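Long-range contacts in ABC transporter substrate-binding protein (Vibrio cholerae, PDB 3LKV), which probably serves as the substrate-binding component of an ABC transporter, here holding a phenylalanine between its two lobes: residues Lys108-Pro113 with Leu266-Ala271; Thr118-Leu123 with Val248-Tyr253; Val145-Gly150 with Leu172-Ala177; Leu178-Val183 with Val205-Glu210. All blocks are in the same frame, centred on the assembly; numbering follows the deposited sequence.

How the interactions relate
The four contacts divide between the two lobes that enclose the phenylalanine. Interactions 1 and 2 belong to one lobe, their centres 10 Å apart, and they touch: Tyr253 OH lies 2.5 Å from Asp267 O and Thr118 OG1 2.7 Å from Leu266 O, both probable hydrogen bonds. Interactions 3 and 4 follow each other along the chain in the second lobe, with centres 11 Å apart and Ala177 CB packed 3.6 Å from Val183 CG2. Between the lobes, interactions 2 and 4 come within about 9 Å at their nearest atoms. The ligand bridges this divide, meeting Asp122 of interaction 2 and Ala206 of interaction 4, whereas interaction 1 holds a zinc site apart from the pocket.

Interaction 1. Residues Lys108-Pro113 with Leu266-Ala271; sequences KQLEQP and LDVQVA. With ZN (zinc ion), chain D.
Leu110 and Val268 form the tight half of this contact, in one lobe of a periplasmic-binding-protein fold. The loop 108-113 packs on Leu266-Val268, which lead into 269-270, an edge strand of the parallel sheet, and Leu110 alone reaches on to Val270. Leu110 CD2 sits 3.4 Å from Val268 CG1, closer than two methyls usually come. With CG anti to the carbonyl carbon (chi1 -57°), the leucine's two methyls are shared out, CD2 to Val268 and CD1 to Val270 CG2, where the two side chains cross at about a right angle. Beside this apolar patch the backbones are joined by an almost straight hydrogen bond from Val268 N to Leu110 O (3.0 Å). Pro113 closes the buried end, with CD 3.3 Å from Leu266 O and CG more loosely against Val268 CG2.

The other side is polar and more exposed. Glu111 OE2 (1.8 Å) and Asp267 OD2 (2.0 Å) both bind a zinc ion, their carboxylate planes turned 54° from each other. Glu111 OE1 lies 3.0 Å from Asp267 OD2, two acceptors with no hydrogen bond between them; the shared zinc probably offsets their repulsion. Gln112 then steadies the aspartate: its side chain bends at chi2, so the amide swings back to Asp267 while also bonding Ser265 O. Within the loop, Gln109 NE2 donates to Glu111 O. Asp267 OD1 is gripped by two donors arriving from opposite faces of its carboxylate plane, Gln112 N at 2.9 Å and Gln112 NE2 at 2.8 Å.

Interaction 2. Residues Thr118-Leu123 with Val248-Tyr253; sequences TGLSDL and VQTADY. With PHE (phenylalanine), chain B.
The Tyr253 ring lies with one face over Gly119, whose CA stands 4.2 Å from the ring centroid and 17° off the normal, a CH-pi contact displaced toward the rim. In the ring plane, at its edge, is Gln249 O from the preceding turn of the same helix. Thr118 and Leu120 approach the ring obliquely, Thr118 OG1 3.5 Å from Tyr253 CE1 and Leu120 CG 4.0 Å from Tyr253 CE2. This is the helix-on-sheet layer of a periplasmic-binding-protein lobe: helix 243-258 lies along strand 117-121 of the parallel sheet, and the axes of 248-253 and 118-121 run nearly antiparallel (164°). Gly119 has backbone angles at which any CB would collide with the carbonyl O of Thr118, reason enough in itself for a glycine here.

Leu120 carries most of the strand's contact with the helix. Its CD1 pushes into the helix backbone, 3.3 Å from Thr250 N, and also touches Gln249 CB, while CD2 meets Gln249 OE1. The polar ends find partners beyond this pair of segments: Tyr253 OH bonds Asp267 O, Thr118 OG1 bonds Leu266 O, and Thr250 OG1 turns back to Ile246 O in its own helix.

Past the end of the strand the chain enters the ligand pocket, where Asp122 OD2 is also held by Tyr243 OH. Asp122 OD2 accepts a hydrogen bond from the amino N of the bound phenylalanine at 2.8 Å, and Asp122 OD1 lies equally near that nitrogen.

Interaction 3. Residues Val145-Gly150 with Leu172-Ala177; sequences VVYNPG and LVEATA
Parallel beta pairing joins strand 142-147 to strand 171-176, one of the two outermost strands of the mixed sheet in the second lobe; helix 152-167 connects them as a beta-alpha-beta unit. Val145, Val146 and Tyr147 pair with Glu174, Ala175 and Thr176. Four backbone hydrogen bonds hold the register, opening with Val145 N to Val173 O (2.9 Å) and closing with Ala177 N to Tyr147 O (2.9 Å). The first three donors come nearly along the C=O axis, while the last is tilted from the carbonyl plane, where the strands give way to loop.

On the face bearing Tyr147, its CG takes the crowded position between backbone N and carbonyl carbon (chi1 75°), which brings the ring alongside Thr176. Thr176 CG2 lies over the ring face, 4.0 Å from the centroid, in a CH-pi contact. Glu174 OE1 approaches the ring edge, 4.0 Å from Tyr147 CE2, while its OE2 forms a salt bridge with Lys162. On the other face Val146 CG1 meets Ala177 CB at 3.8 Å. Beyond the strand, Asn148 OD1 accepts from Gly150 N (2.8 Å), an Asx turn, and Asn148 ND2 bonds Thr204 OG1.

Helix 152-167 covers the Tyr147 and Glu174 face through Met158, and helix 183-191 packs against Val146 from the other side with Ala186, Thr187 and Ile190.

Interaction 4. Residues Leu178-Val183 with Val205-Glu210; sequences LKSADV and VASAIE
Val183 meets Ala208 where the N-terminal end of helix 183-191 packs against the joint between helices 203-207 and 209-218, in the second lobe of the periplasmic-binding-protein fold. Followed outward, Val183 first brings its CB to 3.6 Å from Ala208 CB, and its two methyls lie at nearly equal distances from the same atom. CG1, anti to the backbone N (chi1 160°), passes 3.9 Å from Ala208 CB and also nears Ala208 O. CG2 is 4.0 Å from Ala208 CB and turns toward Val205 N. All three side-chain carbons thus share one small partner, although the CA atoms of the two segments come nearest at Ser180 and Ala208, 5.5 Å. Ala208 is the N-cap residue of helix 209-218, and its own N is still tied back to Val205 O.

Ser180 flanks the methyl on another side, its O 3.3 Å from Ala208 CB while also accepting from Val183 N. The loop before the helix is braced by a salt bridge from Lys179 NZ to Asp182 OD1 (2.8 Å), met on the syn side of the carboxylate. Ala206, in helix 203-207, touches the bound phenylalanine.

Two serines meet at the more exposed side. Ser207 OG bonds Thr204 O within its own helix and lies 3.0 Å from Ser180 CB, a tight approach; the two hydroxyls, Ser180 OG and Ser207 OG, are 3.3 Å apart but too poorly angled to count as hydrogen-bonded.

Interaction 1. Residues Lys108-Pro113 with Leu266-Ala271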
loop_
_atom_site.group_PDB
_atom_site.type_symbol
_atom_site.label_atom_id
_atom_site.label_comp_id
_atom_site.label_asym_id
_atom_site.label_seq_id
_atom_site.Cartn_x
_atom_site.Cartn_y
_atom_site.Cartn_z
ATOM N N LYS A 108 -8.354 26.924 -18.973
ATOM C CA LYS A 108 -9.169 27.885 -19.724
ATOM C C LYS A 108 -10.173 27.163 -20.654
ATOM O O LYS A 108 -11.281 27.628 -20.899
ATOM C CB LYS A 108 -8.241 28.801 -20.523
ATOM C CG LYS A 108 -8.979 30.077 -20.985
ATOM C CD LYS A 108 -8.193 30.970 -21.949
ATOM C CE LYS A 108 -9.185 31.756 -22.823
ATOM N NZ LYS A 108 -8.577 32.930 -23.451
ATOM N N GLN A 109 -9.768 26.028 -21.195
ATOM C CA GLN A 109 -10.650 25.210 -22.039
ATOM C C GLN A 109 -10.092 23.783 -22.084
ATOM O O GLN A 109 -8.931 23.545 -21.798
ATOM C CB GLN A 109 -10.763 25.790 -23.479
ATOM C CG GLN A 109 -9.508 25.625 -24.385
ATOM C CD GLN A 109 -8.445 26.697 -24.133
ATOM O OE1 GLN A 109 -8.757 27.852 -23.934
ATOM N NE2 GLN A 109 -7.192 26.312 -24.169
ATOM N N LEU A 110 -10.921 22.851 -22.488
ATOM C CA LEU A 110 -10.515 21.443 -22.527
ATOM C C LEU A 110 -9.515 21.110 -23.661
ATOM O O LEU A 110 -8.613 20.317 -23.454
ATOM C CB LEU A 110 -11.742 20.572 -22.621
ATOM C CG LEU A 110 -12.749 20.782 -21.484
ATOM C CD1 LEU A 110 -14.035 19.971 -21.795
ATOM C CD2 LEU A 110 -12.139 20.444 -20.121
ATOM N N GLU A 111 -9.657 21.748 -24.826
ATOM C CA GLU A 111 -8.751 21.496 -25.960
ATOM C C GLU A 111 -7.440 22.259 -25.790
ATOM O O GLU A 111 -7.435 23.469 -25.695
ATOM C CB GLU A 111 -9.441 21.893 -27.276
ATOM C CG GLU A 111 -8.620 21.651 -28.621
ATOM C CD GLU A 111 -8.280 20.159 -28.878
ATOM O OE1 GLU A 111 -8.979 19.304 -28.342
ATOM O OE2 GLU A 111 -7.291 19.834 -29.609
ATOM N N GLN A 112 -6.314 21.571 -25.734
ATOM C CA GLN A 112 -5.023 22.283 -25.676
ATOM C C GLN A 112 -4.960 23.322 -24.493
ATOM O O GLN A 112 -4.790 24.518 -24.676
ATOM C CB GLN A 112 -4.727 22.945 -27.048
ATOM C CG GLN A 112 -4.397 21.910 -28.188
ATOM C CD GLN A 112 -3.240 21.001 -27.808
ATOM O OE1 GLN A 112 -2.084 21.419 -27.841
ATOM N NE2 GLN A 112 -3.542 19.759 -27.423
ATOM N N PRO A 113 -5.090 22.838 -23.271
ATOM C CA PRO A 113 -5.216 23.770 -22.171
ATOM C C PRO A 113 -4.072 24.767 -22.072
ATOM O O PRO A 113 -4.261 25.870 -21.583
ATOM C CB PRO A 113 -5.317 22.879 -20.937
ATOM C CG PRO A 113 -5.211 21.457 -21.413
ATOM C CD PRO A 113 -5.337 21.439 -22.896
ATOM N N LEU A 266 -1.740 18.319 -23.828
ATOM C CA LEU A 266 -2.604 17.151 -23.757
ATOM C C LEU A 266 -4.044 17.596 -23.515
ATOM O O LEU A 266 -4.336 18.269 -22.514
ATOM C CB LEU A 266 -2.154 16.214 -22.667
ATOM C CG LEU A 266 -0.737 15.661 -22.756
ATOM C CD1 LEU A 266 -0.380 14.874 -21.525
ATOM C CD2 LEU A 266 -0.515 14.763 -24.002
ATOM N N ASP A 267 -4.935 17.236 -24.432
ATOM C CA ASP A 267 -6.347 17.550 -24.272
ATOM C C ASP A 267 -6.950 16.906 -23.017
ATOM O O ASP A 267 -6.630 15.779 -22.668
ATOM C CB ASP A 267 -7.202 17.115 -25.479
ATOM C CG ASP A 267 -6.770 17.721 -26.774
ATOM O OD1 ASP A 267 -6.150 18.851 -26.777
ATOM O OD2 ASP A 267 -7.051 17.036 -27.834
ATOM N N VAL A 268 -7.860 17.615 -22.379
ATOM C CA VAL A 268 -8.580 17.090 -21.243
ATOM C C VAL A 268 -9.608 16.052 -21.734
ATOM O O VAL A 268 -10.377 16.300 -22.623
ATOM C CB VAL A 268 -9.275 18.220 -20.469
ATOM C CG1 VAL A 268 -10.314 17.650 -19.423
ATOM C CG2 VAL A 268 -8.267 19.070 -19.808
ATOM N N GLN A 269 -9.645 14.896 -21.118
ATOM C CA GLN A 269 -10.554 13.864 -21.533
ATOM C C GLN A 269 -11.804 13.886 -20.661
ATOM O O GLN A 269 -11.714 14.066 -19.448
ATOM C CB GLN A 269 -9.838 12.535 -21.349
ATOM C CG GLN A 269 -10.599 11.336 -21.815
ATOM C CD GLN A 269 -10.512 11.226 -23.316
ATOM O OE1 GLN A 269 -9.417 11.396 -23.892
ATOM N NE2 GLN A 269 -11.669 10.985 -23.970
ATOM N N VAL A 270 -12.969 13.691 -21.270
ATOM C CA VAL A 270 -14.203 13.608 -20.503
ATOM C C VAL A 270 -14.626 12.150 -20.399
ATOM O O VAL A 270 -14.677 11.481 -21.397
ATOM C CB VAL A 270 -15.304 14.499 -21.142
ATOM C CG1 VAL A 270 -16.554 14.489 -20.260
ATOM C CG2 VAL A 270 -14.776 15.971 -21.333
ATOM N N ALA A 271 -14.872 11.634 -19.203
ATOM C CA ALA A 271 -15.312 10.246 -19.046
ATOM C C ALA A 271 -16.620 9.965 -19.802
ATOM O O ALA A 271 -17.460 10.850 -19.970
ATOM C CB ALA A 271 -15.496 9.891 -17.607
HETATM ZN ZN ZN D . -6.717 18.151 -29.440
#

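Interaction 2. Residues Thr118-Leu123 with Val248-Tyr253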
loop_
_atom_site.group_PDB
_atom_site.type_symbol
_atom_site.label_atom_id
_atom_site.label_comp_id
_atom_site.label_asym_id
_atom_site.label_seq_id
_atom_site.Cartn_x
_atom_site.Cartn_y
_atom_site.Cartn_z
ATOM N N THR A 118 -3.522 19.614 -16.934
ATOM C CA THR A 118 -4.327 18.786 -17.808
ATOM C C THR A 118 -4.957 17.690 -17.001
ATOM O O THR A 118 -4.746 17.652 -15.797
ATOM C CB THR A 118 -3.528 18.157 -18.970
ATOM O OG1 THR A 118 -4.470 17.586 -19.912
ATOM C CG2 THR A 118 -2.605 17.116 -18.481
ATOM N N GLY A 119 -5.729 16.813 -17.650
ATOM C CA GLY A 119 -6.273 15.646 -16.945
ATOM C C GLY A 119 -7.629 15.141 -17.397
ATOM O O GLY A 119 -7.965 15.208 -18.559
ATOM N N LEU A 120 -8.399 14.629 -16.464
ATOM C CA LEU A 120 -9.619 13.885 -16.770
ATOM C C LEU A 120 -10.817 14.420 -15.981
ATOM O O LEU A 120 -10.762 14.603 -14.754
ATOM C CB LEU A 120 -9.419 12.423 -16.452
ATOM C CG LEU A 120 -8.936 11.467 -17.543
ATOM C CD1 LEU A 120 -8.075 10.236 -17.091
ATOM C CD2 LEU A 120 -10.196 10.959 -18.281
ATOM N N SER A 121 -11.909 14.626 -16.703
ATOM C CA SER A 121 -13.156 15.047 -16.120
ATOM C C SER A 121 -14.180 13.925 -15.972
ATOM O O SER A 121 -14.338 13.107 -16.905
ATOM C CB SER A 121 -13.771 16.148 -16.988
ATOM O OG SER A 121 -15.088 16.412 -16.528
ATOM N N ASP A 122 -14.909 13.918 -14.843
ATOM C CA ASP A 122 -16.049 12.954 -14.610
ATOM C C ASP A 122 -17.402 13.659 -14.628
ATOM O O ASP A 122 -18.266 13.400 -13.789
ATOM C CB ASP A 122 -15.920 12.144 -13.312
ATOM C CG ASP A 122 -15.988 13.013 -12.052
ATOM O OD1 ASP A 122 -15.587 14.175 -12.162
ATOM O OD2 ASP A 122 -16.425 12.546 -10.953
ATOM N N LEU A 123 -17.565 14.559 -15.597
ATOM C CA LEU A 123 -18.762 15.378 -15.710
ATOM C C LEU A 123 -19.985 14.473 -15.769
ATOM O O LEU A 123 -20.021 13.646 -16.614
ATOM C CB LEU A 123 -18.711 16.243 -16.959
ATOM C CG LEU A 123 -20.011 17.037 -17.196
ATOM C CD1 LEU A 123 -20.267 17.964 -16.013
ATOM C CD2 LEU A 123 -19.978 17.836 -18.513
ATOM N N VAL A 248 -7.016 4.407 -14.076
ATOM C CA VAL A 248 -6.155 3.771 -15.065
ATOM C C VAL A 248 -5.854 4.695 -16.233
ATOM O O VAL A 248 -4.698 4.838 -16.649
ATOM C CB VAL A 248 -6.728 2.406 -15.551
ATOM C CG1 VAL A 248 -5.864 1.800 -16.728
ATOM C CG2 VAL A 248 -6.827 1.426 -14.359
ATOM N N GLN A 249 -6.847 5.411 -16.725
ATOM C CA GLN A 249 -6.571 6.362 -17.813
ATOM C C GLN A 249 -5.760 7.550 -17.361
ATOM O O GLN A 249 -5.045 8.143 -18.159
ATOM C CB GLN A 249 -7.841 6.940 -18.417
ATOM C CG GLN A 249 -8.767 6.045 -19.180
ATOM C CD GLN A 249 -10.022 6.849 -19.627
ATOM O OE1 GLN A 249 -9.937 7.942 -20.220
ATOM N NE2 GLN A 249 -11.171 6.324 -19.296
ATOM N N THR A 250 -5.908 7.955 -16.104
ATOM C CA THR A 250 -5.049 9.010 -15.555
ATOM C C THR A 250 -3.554 8.665 -15.680
ATOM O O THR A 250 -2.729 9.535 -15.909
ATOM C CB THR A 250 -5.389 9.304 -14.091
ATOM O OG1 THR A 250 -6.820 9.520 -13.941
ATOM C CG2 THR A 250 -4.567 10.497 -13.594
ATOM N N ALA A 251 -3.207 7.396 -15.599
ATOM C CA ALA A 251 -1.799 6.988 -15.680
ATOM C C ALA A 251 -1.228 7.239 -17.049
ATOM O O ALA A 251 -0.039 7.425 -17.169
ATOM C CB ALA A 251 -1.636 5.498 -15.321
ATOM N N ASP A 252 -2.045 7.169 -18.090
ATOM C CA ASP A 252 -1.615 7.563 -19.412
ATOM C C ASP A 252 -1.108 8.981 -19.452
ATOM O O ASP A 252 -0.103 9.223 -20.072
ATOM C CB ASP A 252 -2.740 7.492 -20.467
ATOM C CG ASP A 252 -3.235 6.084 -20.734
ATOM O OD1 ASP A 252 -2.600 5.087 -20.286
ATOM O OD2 ASP A 252 -4.288 5.975 -21.425
ATOM N N TYR A 253 -1.811 9.924 -18.835
ATOM C CA TYR A 253 -1.353 11.305 -18.805
ATOM C C TYR A 253 -0.034 11.429 -18.010
ATOM O O TYR A 253 0.978 12.031 -18.437
ATOM C CB TYR A 253 -2.441 12.214 -18.144
ATOM C CG TYR A 253 -3.653 12.553 -19.004
ATOM C CD1 TYR A 253 -3.745 13.790 -19.659
ATOM C CD2 TYR A 253 -4.712 11.674 -19.132
ATOM C CE1 TYR A 253 -4.806 14.121 -20.465
ATOM C CE2 TYR A 253 -5.839 12.001 -19.986
ATOM C CZ TYR A 253 -5.865 13.228 -20.632
ATOM O OH TYR A 253 -6.939 13.604 -21.418
HETATM N N PHE B . -16.094 14.865 -9.457
HETATM C CA PHE B . -15.900 15.236 -7.999
HETATM C C PHE B . -15.056 16.538 -7.926
HETATM O O PHE B . -15.001 17.250 -8.971
HETATM C CB PHE B . -15.293 14.083 -7.187
HETATM C CG PHE B . -16.300 12.986 -6.850
HETATM C CD1 PHE B . -17.298 13.209 -5.883
HETATM C CD2 PHE B . -16.275 11.770 -7.495
HETATM C CE1 PHE B . -18.221 12.255 -5.596
HETATM C CE2 PHE B . -17.190 10.804 -7.206
HETATM C CZ PHE B . -18.178 11.020 -6.269
HETATM O OXT PHE B . -14.468 16.930 -6.894
#

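Interaction 3. Residues Val145-Gly150 with Leu172-Ala177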
loop_
_atom_site.group_PDB
_atom_site.type_symbol
_atom_site.label_atom_id
_atom_site.label_comp_id
_atom_site.label_asym_id
_atom_site.label_seq_id
_atom_site.Cartn_x
_atom_site.Cartn_y
_atom_site.Cartn_z
ATOM N N VAL A 145 -32.191 17.860 -3.378
ATOM C CA VAL A 145 -30.754 17.775 -3.581
ATOM C C VAL A 145 -30.051 18.529 -2.507
ATOM O O VAL A 145 -30.499 19.590 -2.096
ATOM C CB VAL A 145 -30.325 18.242 -5.017
ATOM C CG1 VAL A 145 -30.790 19.611 -5.308
ATOM C CG2 VAL A 145 -28.781 18.149 -5.205
ATOM N N VAL A 146 -28.992 17.934 -1.983
ATOM C CA VAL A 146 -28.151 18.568 -0.989
ATOM C C VAL A 146 -26.784 18.763 -1.649
ATOM O O VAL A 146 -26.289 17.889 -2.310
ATOM C CB VAL A 146 -27.981 17.650 0.234
ATOM C CG1 VAL A 146 -26.991 18.277 1.259
ATOM C CG2 VAL A 146 -29.380 17.388 0.896
ATOM N N TYR A 147 -26.167 19.899 -1.430
ATOM C CA TYR A 147 -24.873 20.156 -2.030
ATOM C C TYR A 147 -24.095 21.172 -1.230
ATOM O O TYR A 147 -24.627 21.830 -0.346
ATOM C CB TYR A 147 -25.048 20.627 -3.469
ATOM C CG TYR A 147 -25.512 22.025 -3.595
ATOM C CD1 TYR A 147 -24.601 23.069 -3.745
ATOM C CD2 TYR A 147 -26.855 22.336 -3.610
ATOM C CE1 TYR A 147 -25.038 24.378 -3.895
ATOM C CE2 TYR A 147 -27.292 23.643 -3.745
ATOM C CZ TYR A 147 -26.389 24.650 -3.881
ATOM O OH TYR A 147 -26.823 25.940 -4.031
ATOM N N ASN A 148 -22.811 21.234 -1.524
ATOM C CA ASN A 148 -21.874 22.121 -0.828
ATOM C C ASN A 148 -21.470 23.244 -1.775
ATOM O O ASN A 148 -20.789 23.017 -2.767
ATOM C CB ASN A 148 -20.630 21.371 -0.331
ATOM C CG ASN A 148 -19.659 22.285 0.465
ATOM O OD1 ASN A 148 -19.761 23.519 0.441
ATOM N ND2 ASN A 148 -18.781 21.668 1.215
ATOM N N PRO A 149 -21.916 24.474 -1.470
ATOM C CA PRO A 149 -21.675 25.564 -2.378
ATOM C C PRO A 149 -20.213 25.975 -2.395
ATOM O O PRO A 149 -19.836 26.649 -3.317
ATOM C CB PRO A 149 -22.572 26.686 -1.854
ATOM C CG PRO A 149 -22.712 26.426 -0.432
ATOM C CD PRO A 149 -22.684 24.904 -0.293
ATOM N N GLY A 150 -19.400 25.502 -1.456
ATOM C CA GLY A 150 -17.928 25.667 -1.498
ATOM C C GLY A 150 -17.230 24.759 -2.499
ATOM O O GLY A 150 -16.058 24.930 -2.743
ATOM N N LEU A 172 -37.310 21.485 -7.988
ATOM C CA LEU A 172 -36.098 21.177 -7.214
ATOM C C LEU A 172 -36.240 21.661 -5.807
ATOM O O LEU A 172 -36.544 22.770 -5.625
ATOM C CB LEU A 172 -34.864 21.902 -7.788
ATOM C CG LEU A 172 -34.150 21.199 -8.909
ATOM C CD1 LEU A 172 -32.822 21.953 -9.234
ATOM C CD2 LEU A 172 -33.892 19.740 -8.498
ATOM N N VAL A 173 -35.988 20.825 -4.829
ATOM C CA VAL A 173 -35.950 21.235 -3.457
ATOM C C VAL A 173 -34.516 21.136 -2.963
ATOM O O VAL A 173 -33.959 20.057 -2.922
ATOM C CB VAL A 173 -36.805 20.317 -2.606
ATOM C CG1 VAL A 173 -36.775 20.797 -1.150
ATOM C CG2 VAL A 173 -38.247 20.289 -3.141
ATOM N N GLU A 174 -33.923 22.251 -2.575
ATOM C CA GLU A 174 -32.486 22.328 -2.319
ATOM C C GLU A 174 -32.117 22.649 -0.891
ATOM O O GLU A 174 -32.778 23.458 -0.257
ATOM C CB GLU A 174 -31.882 23.458 -3.137
ATOM C CG GLU A 174 -32.329 23.526 -4.584
ATOM C CD GLU A 174 -31.724 24.720 -5.367
ATOM O OE1 GLU A 174 -30.729 25.374 -4.913
ATOM O OE2 GLU A 174 -32.275 24.968 -6.468
ATOM N N ALA A 175 -31.029 22.077 -0.401
ATOM C CA ALA A 175 -30.461 22.514 0.851
ATOM C C ALA A 175 -28.936 22.421 0.768
ATOM O O ALA A 175 -28.397 21.547 0.078
ATOM C CB ALA A 175 -30.982 21.700 1.951
ATOM N N THR A 176 -28.231 23.307 1.454
ATOM C CA THR A 176 -26.791 23.246 1.407
ATOM C C THR A 176 -26.250 22.638 2.665
ATOM O O THR A 176 -26.895 22.667 3.687
ATOM C CB THR A 176 -26.138 24.611 1.150
ATOM O OG1 THR A 176 -26.555 25.538 2.141
ATOM C CG2 THR A 176 -26.526 25.085 -0.232
ATOM N N ALA A 177 -25.058 22.061 2.541
ATOM C CA ALA A 177 -24.329 21.486 3.647
ATOM C C ALA A 177 -22.890 21.931 3.470
ATOM O O ALA A 177 -22.272 21.630 2.461
ATOM C CB ALA A 177 -24.437 19.951 3.591
#

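Interaction 4. Residues Leu178-Val183 with Val205-Glu210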
loop_
_atom_site.group_PDB
_atom_site.type_symbol
_atom_site.label_atom_id
_atom_site.label_comp_id
_atom_site.label_asym_id
_atom_site.label_seq_id
_atom_site.Cartn_x
_atom_site.Cartn_y
_atom_site.Cartn_z
ATOM N N LEU A 178 -22.375 22.683 4.425
ATOM C CA LEU A 178 -21.032 23.231 4.322
ATOM C C LEU A 178 -19.943 22.227 4.687
ATOM O O LEU A 178 -18.782 22.437 4.388
ATOM C CB LEU A 178 -20.894 24.464 5.238
ATOM C CG LEU A 178 -21.949 25.566 4.957
ATOM C CD1 LEU A 178 -21.756 26.751 5.917
ATOM C CD2 LEU A 178 -21.895 26.021 3.475
ATOM N N LYS A 179 -20.298 21.187 5.408
ATOM C CA LYS A 179 -19.356 20.158 5.747
ATOM C C LYS A 179 -20.151 18.880 5.936
ATOM O O LYS A 179 -21.385 18.917 6.039
ATOM C CB LYS A 179 -18.584 20.536 7.009
ATOM C CG LYS A 179 -19.462 20.871 8.123
ATOM C CD LYS A 179 -18.656 21.446 9.295
ATOM C CE LYS A 179 -19.582 21.574 10.525
ATOM N NZ LYS A 179 -20.838 22.361 10.212
ATOM N N SER A 180 -19.451 17.752 5.924
ATOM C CA SER A 180 -20.141 16.496 5.829
ATOM C C SER A 180 -21.016 16.184 7.005
ATOM O O SER A 180 -21.973 15.499 6.839
ATOM C CB SER A 180 -19.203 15.339 5.490
ATOM O OG SER A 180 -18.098 15.289 6.321
ATOM N N ALA A 181 -20.721 16.737 8.161
ATOM C CA ALA A 181 -21.521 16.514 9.330
ATOM C C ALA A 181 -22.871 17.231 9.262
ATOM O O ALA A 181 -23.705 16.922 10.042
ATOM C CB ALA A 181 -20.747 16.930 10.639
ATOM N N ASP A 182 -23.078 18.177 8.346
ATOM C CA ASP A 182 -24.389 18.795 8.191
ATOM C C ASP A 182 -25.248 18.072 7.142
ATOM O O ASP A 182 -26.386 18.493 6.906
ATOM C CB ASP A 182 -24.311 20.237 7.643
ATOM C CG ASP A 182 -23.352 21.150 8.390
ATOM O OD1 ASP A 182 -23.203 21.068 9.611
ATOM O OD2 ASP A 182 -22.793 22.012 7.696
ATOM N N VAL A 183 -24.714 17.070 6.452
ATOM C CA VAL A 183 -25.435 16.485 5.309
ATOM C C VAL A 183 -26.710 15.773 5.752
ATOM O O VAL A 183 -27.759 15.893 5.108
ATOM C CB VAL A 183 -24.540 15.547 4.487
ATOM C CG1 VAL A 183 -25.381 14.591 3.632
ATOM C CG2 VAL A 183 -23.552 16.421 3.627
ATOM N N VAL A 205 -21.254 15.326 0.167
ATOM C CA VAL A 205 -22.299 14.283 0.109
ATOM C C VAL A 205 -21.704 12.881 0.130
ATOM O O VAL A 205 -22.092 12.061 0.955
ATOM C CB VAL A 205 -23.235 14.438 -1.126
ATOM C CG1 VAL A 205 -24.228 13.230 -1.253
ATOM C CG2 VAL A 205 -24.045 15.747 -1.017
ATOM N N ALA A 206 -20.725 12.620 -0.748
ATOM C CA ALA A 206 -20.102 11.300 -0.825
ATOM C C ALA A 206 -19.573 10.875 0.548
ATOM O O ALA A 206 -19.722 9.747 0.933
ATOM C CB ALA A 206 -18.973 11.243 -1.905
ATOM N N SER A 207 -19.000 11.767 1.314
ATOM C CA SER A 207 -18.390 11.364 2.566
ATOM C C SER A 207 -19.423 11.190 3.691
ATOM O O SER A 207 -19.099 10.716 4.759
ATOM C CB SER A 207 -17.317 12.392 2.948
ATOM O OG SER A 207 -17.967 13.553 3.473
ATOM N N ALA A 208 -20.667 11.571 3.452
ATOM C CA ALA A 208 -21.724 11.460 4.424
ATOM C C ALA A 208 -22.928 10.714 3.850
ATOM O O ALA A 208 -24.030 10.892 4.324
ATOM C CB ALA A 208 -22.146 12.858 4.877
ATOM N N ILE A 209 -22.718 9.886 2.840
ATOM C CA ILE A 209 -23.817 9.265 2.127
ATOM C C ILE A 209 -24.641 8.368 3.075
ATOM O O ILE A 209 -25.866 8.318 2.978
ATOM C CB ILE A 209 -23.297 8.496 0.871
ATOM C CG1 ILE A 209 -24.436 8.022 -0.021
ATOM C CG2 ILE A 209 -22.406 7.287 1.258
ATOM C CD1 ILE A 209 -25.151 9.104 -0.762
ATOM N N GLU A 210 -23.988 7.715 4.034
ATOM C CA GLU A 210 -24.715 6.871 5.002
ATOM C C GLU A 210 -25.736 7.685 5.794
ATOM O O GLU A 210 -26.852 7.239 5.994
ATOM C CB GLU A 210 -23.765 6.087 5.927
ATOM C CG GLU A 210 -22.739 5.232 5.121
ATOM C CD GLU A 210 -22.299 3.912 5.785
ATOM O OE1 GLU A 210 -23.142 3.243 6.446
ATOM O OE2 GLU A 210 -21.108 3.532 5.602
#